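PDB 6DY3: N-acylethanolamine-hydrolyzing acid amidase subunit beta from Caenorhabditis elegans, which forms with the alpha subunit, after autocatalytic cleavage, a heterodimer that probably degrades bioactive fatty acid amides such as N-palmitoylethanolamine to ethanolamine and free fatty acids. Local coordinates for residues His15-Asp20 with Ser65-Ala70; Val55-Arg60 with Phe211-Val216; Cys1-Ala6 with Tyr123-Gly128; Gly134-Arg139 with Trp157-Thr162. All coordinates share one frame; numbering follows the deposited sequence.

All four contacts join the same two antiparallel sheets, facing each other in the αββα sandwich of N-terminal nucleophile hydrolases. Crossing from strand to strand, in the layer between the sheets, they come in the order contact 4, contact 3, contact 1, contact 2, with neighbouring centres about 5, 6 and 7 Å apart and the outer two about 15 Å apart. One sheet contributes strands 158-161, 2-7, 13-20 and 209-215, the other 134-139, 122-127, 64-70 and 57-60. Along the chain, contact 1 is nested within contact 3, contact 4 follows both, and contact 2 encloses contact 4. Strands from the chain's start, middle and end thus assemble the layer beside Cys1, the probable nucleophile.

Contact 1. Residues His15-Asp20 with Ser65-Ala70; sequences HGRNLD and SVSLNA
His15 links two serines of the opposing strand by hydrogen bonds at both ring nitrogens. ND1 pairs with Ser65 OG at 3.0 Å, and NE2 pairs with Ser67 OG, also at 3.0 Å; both hydroxyls lie at the edge of the ring, near its plane. With CG turned away from the backbone N (chi1 -171°), the imidazole extends across the gap between the sheets, and the two bonds fix its rotation. Serine suits both sites, being short and able to donate or accept a hydrogen bond; Ser67 OG also bonds to Ser3 OG.

The second polar link is Arg17, whose site is probably important for activity. Its NH2 donates to Leu68 O at 2.9 Å, approaching from above the carbonyl plane, while NH1 adds a weak bond to the same oxygen. The bend at chi2 (-93°) lets NE turn back to Asn18 O, 3.0 Å away and in the guanidinium plane, which steadies the group.

Packing covers the guanidinium on opposite faces: Leu19 CD1 on one, and on the other Asn69 OD1, 3.3 Å from Arg17 NH2 at a poor bonding angle and itself bonded to Ser3 OG. The Arg17 side chain also packs on Cys1, the probable nucleophile. A leucine in place of Arg17 would probably deprive Leu68 O of its donor from the other sheet and leave a gap beside Cys1.

Strand 13-20 lies between strands 2-7 and 209-215 in its sheet. Behind strand 64-70, helix 92-102 packs on Val66 and Leu68, and strand 122-127 runs alongside, bringing Ile125 and Ala127 against His15.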
loop_
_atom_site.group_PDB
_atom_site.type_symbol
_atom_site.label_atom_id
_atom_site.label_comp_id
_atom_site.label_asym_id
_atom_site.label_seq_id
_atom_site.Cartn_x
_atom_site.Cartn_y
_atom_site.Cartn_z
ATOM N N HIS B 15 1.008 -13.702 -2.137
ATOM C CA HIS B 15 0.362 -12.396 -2.058
ATOM C C HIS B 15 0.757 -11.598 -3.293
ATOM O O HIS B 15 1.928 -11.234 -3.454
ATOM C CB HIS B 15 0.769 -11.664 -0.781
ATOM C CG HIS B 15 -0.012 -10.411 -0.527
ATOM N ND1 HIS B 15 -0.111 -9.838 0.721
ATOM C CD2 HIS B 15 -0.739 -9.627 -1.358
ATOM C CE1 HIS B 15 -0.860 -8.753 0.649
ATOM N NE2 HIS B 15 -1.254 -8.603 -0.602
ATOM N N GLY B 16 -0.217 -11.326 -4.157
ATOM C CA GLY B 16 0.000 -10.542 -5.359
ATOM C C GLY B 16 -0.684 -9.194 -5.236
ATOM O O GLY B 16 -1.758 -9.082 -4.643
ATOM N N ARG B 17 -0.072 -8.172 -5.826
ATOM C CA ARG B 17 -0.578 -6.818 -5.662
ATOM C C ARG B 17 -0.240 -5.979 -6.885
ATOM O O ARG B 17 0.928 -5.867 -7.262
ATOM C CB ARG B 17 0.009 -6.171 -4.400
ATOM C CG ARG B 17 -0.837 -5.032 -3.849
ATOM C CD ARG B 17 -0.403 -3.687 -4.382
ATOM N NE ARG B 17 -1.503 -2.732 -4.347
ATOM C CZ ARG B 17 -1.826 -1.979 -3.305
ATOM N NH1 ARG B 17 -1.126 -2.044 -2.187
ATOM N NH2 ARG B 17 -2.854 -1.148 -3.396
ATOM N N ASN B 18 -1.262 -5.375 -7.477
ATOM C CA ASN B 18 -1.096 -4.355 -8.500
ATOM C C ASN B 18 -1.509 -3.016 -7.915
ATOM O O ASN B 18 -2.514 -2.929 -7.208
ATOM C CB ASN B 18 -1.942 -4.659 -9.735
ATOM C CG ASN B 18 -1.286 -5.651 -10.672
ATOM O OD1 ASN B 18 -0.257 -6.244 -10.350
ATOM N ND2 ASN B 18 -1.884 -5.843 -11.841
ATOM N N LEU B 19 -0.719 -1.982 -8.185
ATOM C CA LEU B 19 -1.020 -0.627 -7.733
ATOM C C LEU B 19 -1.438 0.205 -8.942
ATOM O O LEU B 19 -0.631 0.443 -9.846
ATOM C CB LEU B 19 0.183 -0.001 -7.037
ATOM C CG LEU B 19 -0.141 1.369 -6.438
ATOM C CD1 LEU B 19 -0.600 1.197 -5.002
ATOM C CD2 LEU B 19 1.049 2.312 -6.539
ATOM N N ASP B 20 -2.694 0.639 -8.960
ATOM C CA ASP B 20 -3.198 1.529 -9.997
ATOM C C ASP B 20 -3.290 2.948 -9.447
ATOM O O ASP B 20 -3.872 3.178 -8.382
ATOM C CB ASP B 20 -4.561 1.059 -10.511
ATOM C CG ASP B 20 -4.509 -0.342 -11.135
ATOM O OD1 ASP B 20 -5.521 -1.070 -11.059
ATOM O OD2 ASP B 20 -3.459 -0.724 -11.696
ATOM N N SER B 65 2.656 -10.655 5.128
ATOM C CA SER B 65 2.712 -9.529 4.213
ATOM C C SER B 65 1.355 -8.837 4.202
ATOM O O SER B 65 0.326 -9.433 4.531
ATOM C CB SER B 65 3.116 -9.970 2.792
ATOM O OG SER B 65 2.221 -10.934 2.279
ATOM N N VAL B 66 1.362 -7.557 3.831
ATOM C CA VAL B 66 0.161 -6.735 3.882
ATOM C C VAL B 66 0.145 -5.790 2.689
ATOM O O VAL B 66 1.191 -5.341 2.213
ATOM C CB VAL B 66 0.064 -5.947 5.205
ATOM C CG1 VAL B 66 1.268 -5.058 5.381
ATOM C CG2 VAL B 66 -1.212 -5.132 5.238
ATOM N N SER B 67 -1.062 -5.522 2.188
ATOM C CA SER B 67 -1.293 -4.489 1.186
ATOM C C SER B 67 -2.634 -3.818 1.463
ATOM O O SER B 67 -3.591 -4.465 1.900
ATOM C CB SER B 67 -1.278 -5.059 -0.244
ATOM O OG SER B 67 -2.418 -5.863 -0.497
ATOM N N LEU B 68 -2.705 -2.518 1.191
ATOM C CA LEU B 68 -3.908 -1.739 1.446
ATOM C C LEU B 68 -4.491 -1.233 0.134
ATOM O O LEU B 68 -3.772 -0.662 -0.692
ATOM C CB LEU B 68 -3.617 -0.558 2.373
ATOM C CG LEU B 68 -4.840 0.277 2.745
ATOM C CD1 LEU B 68 -4.855 0.576 4.233
ATOM C CD2 LEU B 68 -4.862 1.563 1.933
ATOM N N ASN B 69 -5.789 -1.458 -0.054
ATOM C CA ASN B 69 -6.542 -0.906 -1.169
ATOM C C ASN B 69 -7.467 0.186 -0.649
ATOM O O ASN B 69 -8.181 -0.014 0.338
ATOM C CB ASN B 69 -7.364 -1.985 -1.877
ATOM C CG ASN B 69 -6.505 -3.054 -2.521
ATOM O OD1 ASN B 69 -5.291 -3.114 -2.300
ATOM N ND2 ASN B 69 -7.134 -3.912 -3.323
ATOM N N ALA B 70 -7.464 1.330 -1.318
ATOM C CA ALA B 70 -8.434 2.355 -0.994
ATOM C C ALA B 70 -9.827 1.850 -1.334
ATOM O O ALA B 70 -10.011 1.034 -2.240
ATOM C CB ALA B 70 -8.133 3.642 -1.756
#

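Contact 2. Residues Val55-Arg60 with Phe211-Val216; sequences VLTGQR and FSTVMV
Met215 reaches across to strand 57-60 and lays its thioether along the backbone of Gly58. Its SD sits 3.5 Å from Gly58 O, and a bend at the last torsion (chi3 -68°) turns CE aside to meet Thr57 CG2 at 3.8 Å. A long, flexible methionine can run along the opposing strand and touch Thr57, Gly58 and Gln59 in turn. Gly58 has its own reason to lack a side chain: a CB there would run into Val55 CG1.

Thr57 uses its two branches differently. The methyl CG2, placed opposite the backbone N, meets Thr213 CG2 tip to tip at 4.0 Å, whereas OG1 lies 4.2 Å from Phe211 CZ, at the edge of that ring, and makes a weak hydrogen bond with Arg17 NH1. Threonine thus offers a methyl to the apolar layer and a hydroxyl to a residue near the probable nucleophile. The strands belong to the two facing sheets of the αββα sandwich of N-terminal nucleophile hydrolases, and here they run nearly parallel, 16° apart.

Gln59 touches Met215 through its aliphatic part, CB lying 4.0 Å from Met215 SD. Its extended chain carries the amide on toward Val216, where a water accepts a hydrogen bond from Val216 N at 2.8 Å and lies beside Gln59 OE1, its bond there implausibly short and so doubtful. Gln59 NE2 bonds weakly to Ser222 O, and Phe226 of helix 222-226 packs on Gln59, Thr213 and Met215. Beside them, Thr213 OG1 is hydrogen-bonded to Thr230 OG1.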
loop_
_atom_site.group_PDB
_atom_site.type_symbol
_atom_site.label_atom_id
_atom_site.label_comp_id
_atom_site.label_asym_id
_atom_site.label_seq_id
_atom_site.Cartn_x
_atom_site.Cartn_y
_atom_site.Cartn_z
ATOM N N VAL B 55 4.112 2.965 4.552
ATOM C CA VAL B 55 4.096 1.720 3.789
ATOM C C VAL B 55 2.653 1.320 3.513
ATOM O O VAL B 55 1.852 1.196 4.445
ATOM C CB VAL B 55 4.825 0.576 4.523
ATOM C CG1 VAL B 55 4.775 -0.717 3.689
ATOM C CG2 VAL B 55 6.261 0.962 4.829
ATOM N N LEU B 56 2.332 1.090 2.237
ATOM C CA LEU B 56 1.044 0.537 1.847
ATOM C C LEU B 56 1.152 -0.840 1.205
ATOM O O LEU B 56 0.122 -1.499 1.020
ATOM C CB LEU B 56 0.320 1.487 0.881
ATOM C CG LEU B 56 -0.011 2.870 1.454
ATOM C CD1 LEU B 56 -0.641 3.742 0.390
ATOM C CD2 LEU B 56 -0.924 2.769 2.673
ATOM N N THR B 57 2.358 -1.287 0.865
ATOM C CA THR B 57 2.612 -2.644 0.392
ATOM C C THR B 57 3.898 -3.089 1.071
ATOM O O THR B 57 4.971 -2.562 0.759
ATOM C CB THR B 57 2.758 -2.699 -1.132
ATOM O OG1 THR B 57 1.639 -2.059 -1.757
ATOM C CG2 THR B 57 2.865 -4.147 -1.615
ATOM N N GLY B 58 3.798 -4.038 2.002
ATOM C CA GLY B 58 4.934 -4.375 2.833
ATOM C C GLY B 58 4.894 -5.800 3.334
ATOM O O GLY B 58 3.922 -6.532 3.132
ATOM N N GLN B 59 5.976 -6.179 4.014
ATOM C CA GLN B 59 6.185 -7.560 4.421
ATOM C C GLN B 59 7.005 -7.612 5.703
ATOM O O GLN B 59 8.011 -6.910 5.842
ATOM C CB GLN B 59 6.905 -8.351 3.322
ATOM C CG GLN B 59 7.129 -9.812 3.654
ATOM C CD GLN B 59 8.001 -10.506 2.631
ATOM O OE1 GLN B 59 7.547 -11.407 1.928
ATOM N NE2 GLN B 59 9.267 -10.101 2.551
ATOM N N ARG B 60 6.569 -8.461 6.632
ATOM C CA ARG B 60 7.383 -8.834 7.778
ATOM C C ARG B 60 8.050 -10.163 7.430
ATOM O O ARG B 60 7.410 -11.219 7.551
ATOM C CB ARG B 60 6.518 -8.969 9.031
ATOM C CG ARG B 60 7.261 -9.383 10.285
ATOM C CD ARG B 60 7.814 -8.188 11.030
ATOM N NE ARG B 60 8.105 -8.503 12.427
ATOM C CZ ARG B 60 8.580 -7.631 13.308
ATOM N NH1 ARG B 60 8.822 -6.376 12.946
ATOM N NH2 ARG B 60 8.815 -8.011 14.557
ATOM N N PHE B 211 2.961 -0.490 -10.692
ATOM C CA PHE B 211 3.811 -1.652 -10.502
ATOM C C PHE B 211 2.969 -2.879 -10.199
ATOM O O PHE B 211 1.810 -2.789 -9.789
ATOM C CB PHE B 211 4.842 -1.447 -9.380
ATOM C CG PHE B 211 4.244 -1.267 -8.005
ATOM C CD1 PHE B 211 3.745 -2.348 -7.297
ATOM C CD2 PHE B 211 4.251 -0.026 -7.397
ATOM C CE1 PHE B 211 3.220 -2.183 -6.039
ATOM C CE2 PHE B 211 3.733 0.141 -6.129
ATOM C CZ PHE B 211 3.220 -0.935 -5.450
ATOM N N SER B 212 3.591 -4.034 -10.403
ATOM C CA SER B 212 3.066 -5.327 -9.994
ATOM C C SER B 212 4.104 -5.976 -9.091
ATOM O O SER B 212 5.303 -5.897 -9.370
ATOM C CB SER B 212 2.786 -6.234 -11.199
ATOM O OG SER B 212 1.783 -5.712 -12.047
ATOM N N THR B 213 3.650 -6.616 -8.012
ATOM C CA THR B 213 4.556 -7.225 -7.051
ATOM C C THR B 213 3.974 -8.537 -6.549
ATOM O O THR B 213 2.761 -8.758 -6.572
ATOM C CB THR B 213 4.844 -6.283 -5.867
ATOM O OG1 THR B 213 5.912 -6.812 -5.071
ATOM C CG2 THR B 213 3.618 -6.110 -5.002
ATOM N N VAL B 214 4.869 -9.416 -6.110
ATOM C CA VAL B 214 4.498 -10.685 -5.504
ATOM C C VAL B 214 5.272 -10.824 -4.204
ATOM O O VAL B 214 6.464 -10.499 -4.139
ATOM C CB VAL B 214 4.783 -11.882 -6.438
ATOM C CG1 VAL B 214 4.380 -13.190 -5.767
ATOM C CG2 VAL B 214 4.061 -11.717 -7.776
ATOM N N MET B 215 4.595 -11.312 -3.172
ATOM C CA MET B 215 5.195 -11.514 -1.862
ATOM C C MET B 215 4.820 -12.900 -1.369
ATOM O O MET B 215 3.649 -13.287 -1.427
ATOM C CB MET B 215 4.728 -10.452 -0.865
ATOM C CG MET B 215 5.265 -9.060 -1.149
ATOM S SD MET B 215 4.637 -7.834 0.017
ATOM C CE MET B 215 2.906 -7.774 -0.439
ATOM N N VAL B 216 5.818 -13.652 -0.920
ATOM C CA VAL B 216 5.598 -14.949 -0.292
ATOM C C VAL B 216 6.274 -14.908 1.071
ATOM O O VAL B 216 7.438 -15.312 1.194
ATOM C CB VAL B 216 6.143 -16.096 -1.154
ATOM C CG1 VAL B 216 5.627 -17.431 -0.634
ATOM C CG2 VAL B 216 5.778 -15.895 -2.624
HETATM O O HOH W 1 8.182 -12.337 -0.304
#

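Contact 3. Residues Cys1-Ala6 with Tyr123-Gly128; sequences CTSIVA and YIIVAG
Val5 and Ile125 point across from opposing strands and slide past each other, branch against branch. Val5 CG2, the methyl lying opposite its carbonyl carbon, rests on Ile125 CG2 at 3.3 Å and on Ala127 CB at 3.9 Å, so a single methyl fits between two neighbours of the other strand. The small alanine makes room for it.

Ile125 divides its work between its branches. With chi1 at -65°, CG2 faces Val5 while CG1 turns the other way and carries CD1 to Ser3 CB, 3.5 Å off. The strands cross at 30° in the interior of the N-terminal nucleophile hydrolase sandwich, each contributing alternate side chains to the shared layer. Strand 2-7 follows directly on Cys1, the probable nucleophile, whose N is bonded to Asp20 OD1 and Asn163 OD1.

Trimming Ile125 to an alanine would remove both outer branches and is likely to leave Val5 CG2 and Ser3 CB without their partner, opening a gap next to His15. Ser3 combines two roles: its CB meets this apolar surface, while OG, set beside its own backbone N, turns to the polar side chains of strand 64-70.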
loop_
_atom_site.group_PDB
_atom_site.type_symbol
_atom_site.label_atom_id
_atom_site.label_comp_id
_atom_site.label_asym_id
_atom_site.label_seq_id
_atom_site.Cartn_x
_atom_site.Cartn_y
_atom_site.Cartn_z
ATOM N N CYS B 1 -6.123 -0.619 -8.092
ATOM C CA CYS B 1 -5.467 -1.523 -7.161
ATOM C C CYS B 1 -6.144 -2.880 -7.158
ATOM O O CYS B 1 -7.365 -2.972 -7.062
ATOM C CB CYS B 1 -5.489 -0.941 -5.753
ATOM S SG CYS B 1 -4.545 0.566 -5.615
ATOM N N THR B 2 -5.337 -3.932 -7.230
ATOM C CA THR B 2 -5.813 -5.306 -7.149
ATOM C C THR B 2 -4.896 -6.062 -6.202
ATOM O O THR B 2 -3.694 -6.173 -6.457
ATOM C CB THR B 2 -5.832 -5.976 -8.531
ATOM O OG1 THR B 2 -6.595 -5.179 -9.443
ATOM C CG2 THR B 2 -6.438 -7.375 -8.460
ATOM N N SER B 3 -5.457 -6.561 -5.109
ATOM C CA SER B 3 -4.715 -7.366 -4.151
ATOM C C SER B 3 -5.278 -8.774 -4.164
ATOM O O SER B 3 -6.494 -8.961 -4.057
ATOM C CB SER B 3 -4.800 -6.774 -2.744
ATOM O OG SER B 3 -4.063 -5.567 -2.664
ATOM N N ILE B 4 -4.391 -9.759 -4.261
ATOM C CA ILE B 4 -4.771 -11.161 -4.335
ATOM C C ILE B 4 -3.971 -11.929 -3.297
ATOM O O ILE B 4 -2.781 -11.664 -3.099
ATOM C CB ILE B 4 -4.532 -11.754 -5.741
ATOM C CG1 ILE B 4 -5.219 -10.897 -6.806
ATOM C CG2 ILE B 4 -5.030 -13.203 -5.800
ATOM C CD1 ILE B 4 -4.894 -11.322 -8.236
ATOM N N VAL B 5 -4.637 -12.863 -2.621
ATOM C CA VAL B 5 -3.996 -13.817 -1.728
ATOM C C VAL B 5 -4.514 -15.203 -2.076
ATOM O O VAL B 5 -5.726 -15.398 -2.208
ATOM C CB VAL B 5 -4.265 -13.485 -0.250
ATOM C CG1 VAL B 5 -3.962 -14.694 0.650
ATOM C CG2 VAL B 5 -3.417 -12.304 0.163
ATOM N N ALA B 6 -3.598 -16.166 -2.215
ATOM C CA ALA B 6 -3.953 -17.528 -2.594
ATOM C C ALA B 6 -3.083 -18.527 -1.845
ATOM O O ALA B 6 -1.887 -18.295 -1.645
ATOM C CB ALA B 6 -3.803 -17.746 -4.110
ATOM N N TYR B 123 -9.533 -1.666 2.150
ATOM C CA TYR B 123 -9.382 -3.108 2.261
ATOM C C TYR B 123 -7.936 -3.397 2.621
ATOM O O TYR B 123 -7.023 -3.015 1.883
ATOM C CB TYR B 123 -9.743 -3.812 0.958
ATOM C CG TYR B 123 -11.195 -3.702 0.558
ATOM C CD1 TYR B 123 -12.184 -4.376 1.266
ATOM C CD2 TYR B 123 -11.575 -2.953 -0.551
ATOM C CE1 TYR B 123 -13.510 -4.291 0.891
ATOM C CE2 TYR B 123 -12.899 -2.867 -0.933
ATOM C CZ TYR B 123 -13.859 -3.537 -0.209
ATOM O OH TYR B 123 -15.177 -3.450 -0.590
ATOM N N ILE B 124 -7.734 -4.084 3.740
ATOM C CA ILE B 124 -6.412 -4.514 4.175
ATOM C C ILE B 124 -6.319 -6.010 3.919
ATOM O O ILE B 124 -7.086 -6.797 4.490
ATOM C CB ILE B 124 -6.163 -4.178 5.655
ATOM C CG1 ILE B 124 -6.284 -2.667 5.873
ATOM C CG2 ILE B 124 -4.791 -4.676 6.082
ATOM C CD1 ILE B 124 -6.201 -2.232 7.315
ATOM N N ILE B 125 -5.388 -6.402 3.056
ATOM C CA ILE B 125 -5.193 -7.794 2.668
ATOM C C ILE B 125 -3.922 -8.282 3.341
ATOM O O ILE B 125 -2.848 -7.699 3.153
ATOM C CB ILE B 125 -5.111 -7.951 1.141
ATOM C CG1 ILE B 125 -6.447 -7.582 0.485
ATOM C CG2 ILE B 125 -4.709 -9.367 0.763
ATOM C CD1 ILE B 125 -6.624 -6.102 0.198
ATOM N N VAL B 126 -4.039 -9.359 4.112
ATOM C CA VAL B 126 -2.934 -9.889 4.897
ATOM C C VAL B 126 -2.726 -11.348 4.516
ATOM O O VAL B 126 -3.691 -12.110 4.382
ATOM C CB VAL B 126 -3.198 -9.752 6.413
ATOM C CG1 VAL B 126 -1.929 -10.046 7.207
ATOM C CG2 VAL B 126 -3.738 -8.369 6.746
ATOM N N ALA B 127 -1.463 -11.733 4.347
ATOM C CA ALA B 127 -1.088 -13.095 3.998
ATOM C C ALA B 127 -0.116 -13.639 5.035
ATOM O O ALA B 127 0.788 -12.928 5.486
ATOM C CB ALA B 127 -0.456 -13.147 2.604
ATOM N N GLY B 128 -0.298 -14.904 5.406
ATOM C CA GLY B 128 0.516 -15.515 6.438
ATOM C C GLY B 128 1.323 -16.705 5.963
ATOM O O GLY B 128 1.758 -16.759 4.808
#

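Contact 4. Residues Gly134-Arg139 with Trp157-Thr162; sequences GVVISR and WFLVET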
loop_
_atom_site.group_PDB
_atom_site.type_symbol
_atom_site.label_atom_id
_atom_site.label_comp_id
_atom_site.label_asym_id
_atom_site.label_seq_id
_atom_site.Cartn_x
_atom_site.Cartn_y
_atom_site.Cartn_z
ATOM N N GLY B 134 -4.882 -16.153 5.342
ATOM C CA GLY B 134 -5.079 -15.157 4.311
ATOM C C GLY B 134 -6.439 -14.516 4.493
ATOM O O GLY B 134 -7.453 -15.220 4.519
ATOM N N VAL B 135 -6.488 -13.194 4.639
ATOM C CA VAL B 135 -7.724 -12.516 5.000
ATOM C C VAL B 135 -7.822 -11.182 4.273
ATOM O O VAL B 135 -6.818 -10.511 4.019
ATOM C CB VAL B 135 -7.820 -12.292 6.526
ATOM C CG1 VAL B 135 -6.724 -11.336 7.006
ATOM C CG2 VAL B 135 -9.196 -11.767 6.901
ATOM N N VAL B 136 -9.050 -10.808 3.934
ATOM C CA VAL B 136 -9.377 -9.451 3.519
ATOM C C VAL B 136 -10.062 -8.782 4.697
ATOM O O VAL B 136 -11.073 -9.284 5.199
ATOM C CB VAL B 136 -10.276 -9.433 2.272
ATOM C CG1 VAL B 136 -10.788 -8.030 2.000
ATOM C CG2 VAL B 136 -9.516 -9.949 1.065
ATOM N N ILE B 137 -9.495 -7.673 5.163
ATOM C CA ILE B 137 -10.079 -6.889 6.246
ATOM C C ILE B 137 -10.773 -5.684 5.630
ATOM O O ILE B 137 -10.136 -4.859 4.964
ATOM C CB ILE B 137 -9.015 -6.456 7.265
ATOM C CG1 ILE B 137 -8.344 -7.689 7.878
ATOM C CG2 ILE B 137 -9.639 -5.559 8.341
ATOM C CD1 ILE B 137 -7.154 -7.375 8.762
ATOM N N SER B 138 -12.075 -5.576 5.857
ATOM C CA SER B 138 -12.871 -4.480 5.322
ATOM C C SER B 138 -13.032 -3.428 6.409
ATOM O O SER B 138 -13.768 -3.637 7.379
ATOM C CB SER B 138 -14.232 -4.979 4.846
ATOM O OG SER B 138 -14.068 -6.000 3.882
ATOM N N ARG B 139 -12.340 -2.304 6.250
ATOM C CA ARG B 139 -12.532 -1.159 7.132
ATOM C C ARG B 139 -13.757 -0.402 6.641
ATOM O O ARG B 139 -13.749 0.163 5.540
ATOM C CB ARG B 139 -11.293 -0.267 7.141
ATOM C CG ARG B 139 -10.034 -0.961 7.645
ATOM C CD ARG B 139 -10.211 -1.515 9.055
ATOM N NE ARG B 139 -10.818 -0.547 9.965
ATOM C CZ ARG B 139 -10.843 -0.674 11.285
ATOM N NH1 ARG B 139 -10.291 -1.725 11.868
ATOM N NH2 ARG B 139 -11.420 0.258 12.024
ATOM N N TRP B 157 -9.682 -21.046 -1.861
ATOM C CA TRP B 157 -8.233 -20.997 -1.737
ATOM C C TRP B 157 -7.630 -19.667 -2.164
ATOM O O TRP B 157 -6.410 -19.508 -2.068
ATOM C CB TRP B 157 -7.588 -22.130 -2.546
ATOM C CG TRP B 157 -7.950 -22.150 -4.008
ATOM C CD1 TRP B 157 -9.082 -22.667 -4.565
ATOM C CD2 TRP B 157 -7.163 -21.644 -5.096
ATOM N NE1 TRP B 157 -9.055 -22.512 -5.930
ATOM C CE2 TRP B 157 -7.888 -21.887 -6.284
ATOM C CE3 TRP B 157 -5.919 -21.009 -5.182
ATOM C CZ2 TRP B 157 -7.410 -21.514 -7.542
ATOM C CZ3 TRP B 157 -5.445 -20.639 -6.434
ATOM C CH2 TRP B 157 -6.191 -20.893 -7.596
ATOM N N PHE B 158 -8.438 -18.716 -2.641
ATOM C CA PHE B 158 -7.929 -17.400 -3.012
ATOM C C PHE B 158 -8.904 -16.306 -2.590
ATOM O O PHE B 158 -10.097 -16.542 -2.386
ATOM C CB PHE B 158 -7.644 -17.298 -4.526
ATOM C CG PHE B 158 -8.853 -17.505 -5.396
ATOM C CD1 PHE B 158 -9.726 -16.466 -5.656
ATOM C CD2 PHE B 158 -9.098 -18.731 -5.973
ATOM C CE1 PHE B 158 -10.833 -16.657 -6.456
ATOM C CE2 PHE B 158 -10.204 -18.927 -6.778
ATOM C CZ PHE B 158 -11.071 -17.888 -7.019
ATOM N N LEU B 159 -8.362 -15.097 -2.455
ATOM C CA LEU B 159 -9.130 -13.897 -2.151
ATOM C C LEU B 159 -8.685 -12.788 -3.090
ATOM O O LEU B 159 -7.483 -12.607 -3.315
ATOM C CB LEU B 159 -8.934 -13.453 -0.701
ATOM C CG LEU B 159 -9.507 -14.363 0.382
ATOM C CD1 LEU B 159 -8.909 -14.020 1.728
ATOM C CD2 LEU B 159 -11.013 -14.250 0.422
ATOM N N VAL B 160 -9.652 -12.060 -3.649
ATOM C CA VAL B 160 -9.386 -10.967 -4.579
ATOM C C VAL B 160 -10.200 -9.752 -4.160
ATOM O O VAL B 160 -11.404 -9.862 -3.901
ATOM C CB VAL B 160 -9.721 -11.353 -6.033
ATOM C CG1 VAL B 160 -9.410 -10.192 -6.980
ATOM C CG2 VAL B 160 -8.957 -12.596 -6.439
ATOM N N GLU B 161 -9.559 -8.588 -4.138
ATOM C CA GLU B 161 -10.247 -7.365 -3.768
ATOM C C GLU B 161 -9.652 -6.198 -4.547
ATOM O O GLU B 161 -8.458 -6.180 -4.846
ATOM C CB GLU B 161 -10.157 -7.123 -2.249
ATOM C CG GLU B 161 -11.204 -6.163 -1.707
ATOM C CD GLU B 161 -12.623 -6.556 -2.109
ATOM O OE1 GLU B 161 -13.145 -7.549 -1.555
ATOM O OE2 GLU B 161 -13.207 -5.883 -2.991
ATOM N N THR B 162 -10.502 -5.220 -4.882
ATOM C CA THR B 162 -10.043 -4.012 -5.560
ATOM C C THR B 162 -10.445 -2.815 -4.709
ATOM O O THR B 162 -10.098 -2.771 -3.533
ATOM C CB THR B 162 -10.555 -3.962 -6.992
ATOM O OG1 THR B 162 -11.991 -3.965 -6.988
ATOM C CG2 THR B 162 -10.062 -5.143 -7.780
#
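Glu161 OE1 forms a salt bridge with Lys169 NZ, while the CG of the same side chain rests 4.2 Å from Val136 CG1 on the opposing strand. The bend at chi2 (53°) folds the carboxylate back, so that OE2 also takes a weak bond from Thr162 N at 3.4 Å. Glutamate suits this place because its methylenes can pack on valine, crossing it at about a right angle, while its charged end is met by lysine.

The other branch of Val136 serves Leu159. Val136 CG2 meets Leu159 CB at 4.0 Å as the two side chains pass in opposite directions. Beyond it, Leu159 CD1 lies over the backbone of strand 134-139, 3.4 Å from Gly134 O and 3.8 Å from Val135 CA. Branched valine can thus serve two neighbours of strand 158-161, and the longer leucine spans the distance to a glycine that brings no side chain of its own.

Strand 158-161 is outermost in its sheet within this chain and is backed by helix 173-185, whereas helix 106-113 packs behind strand 134-139. Helix, two facing sheets and helix make up the four-layered αββα arrangement of the N-terminal nucleophile hydrolases.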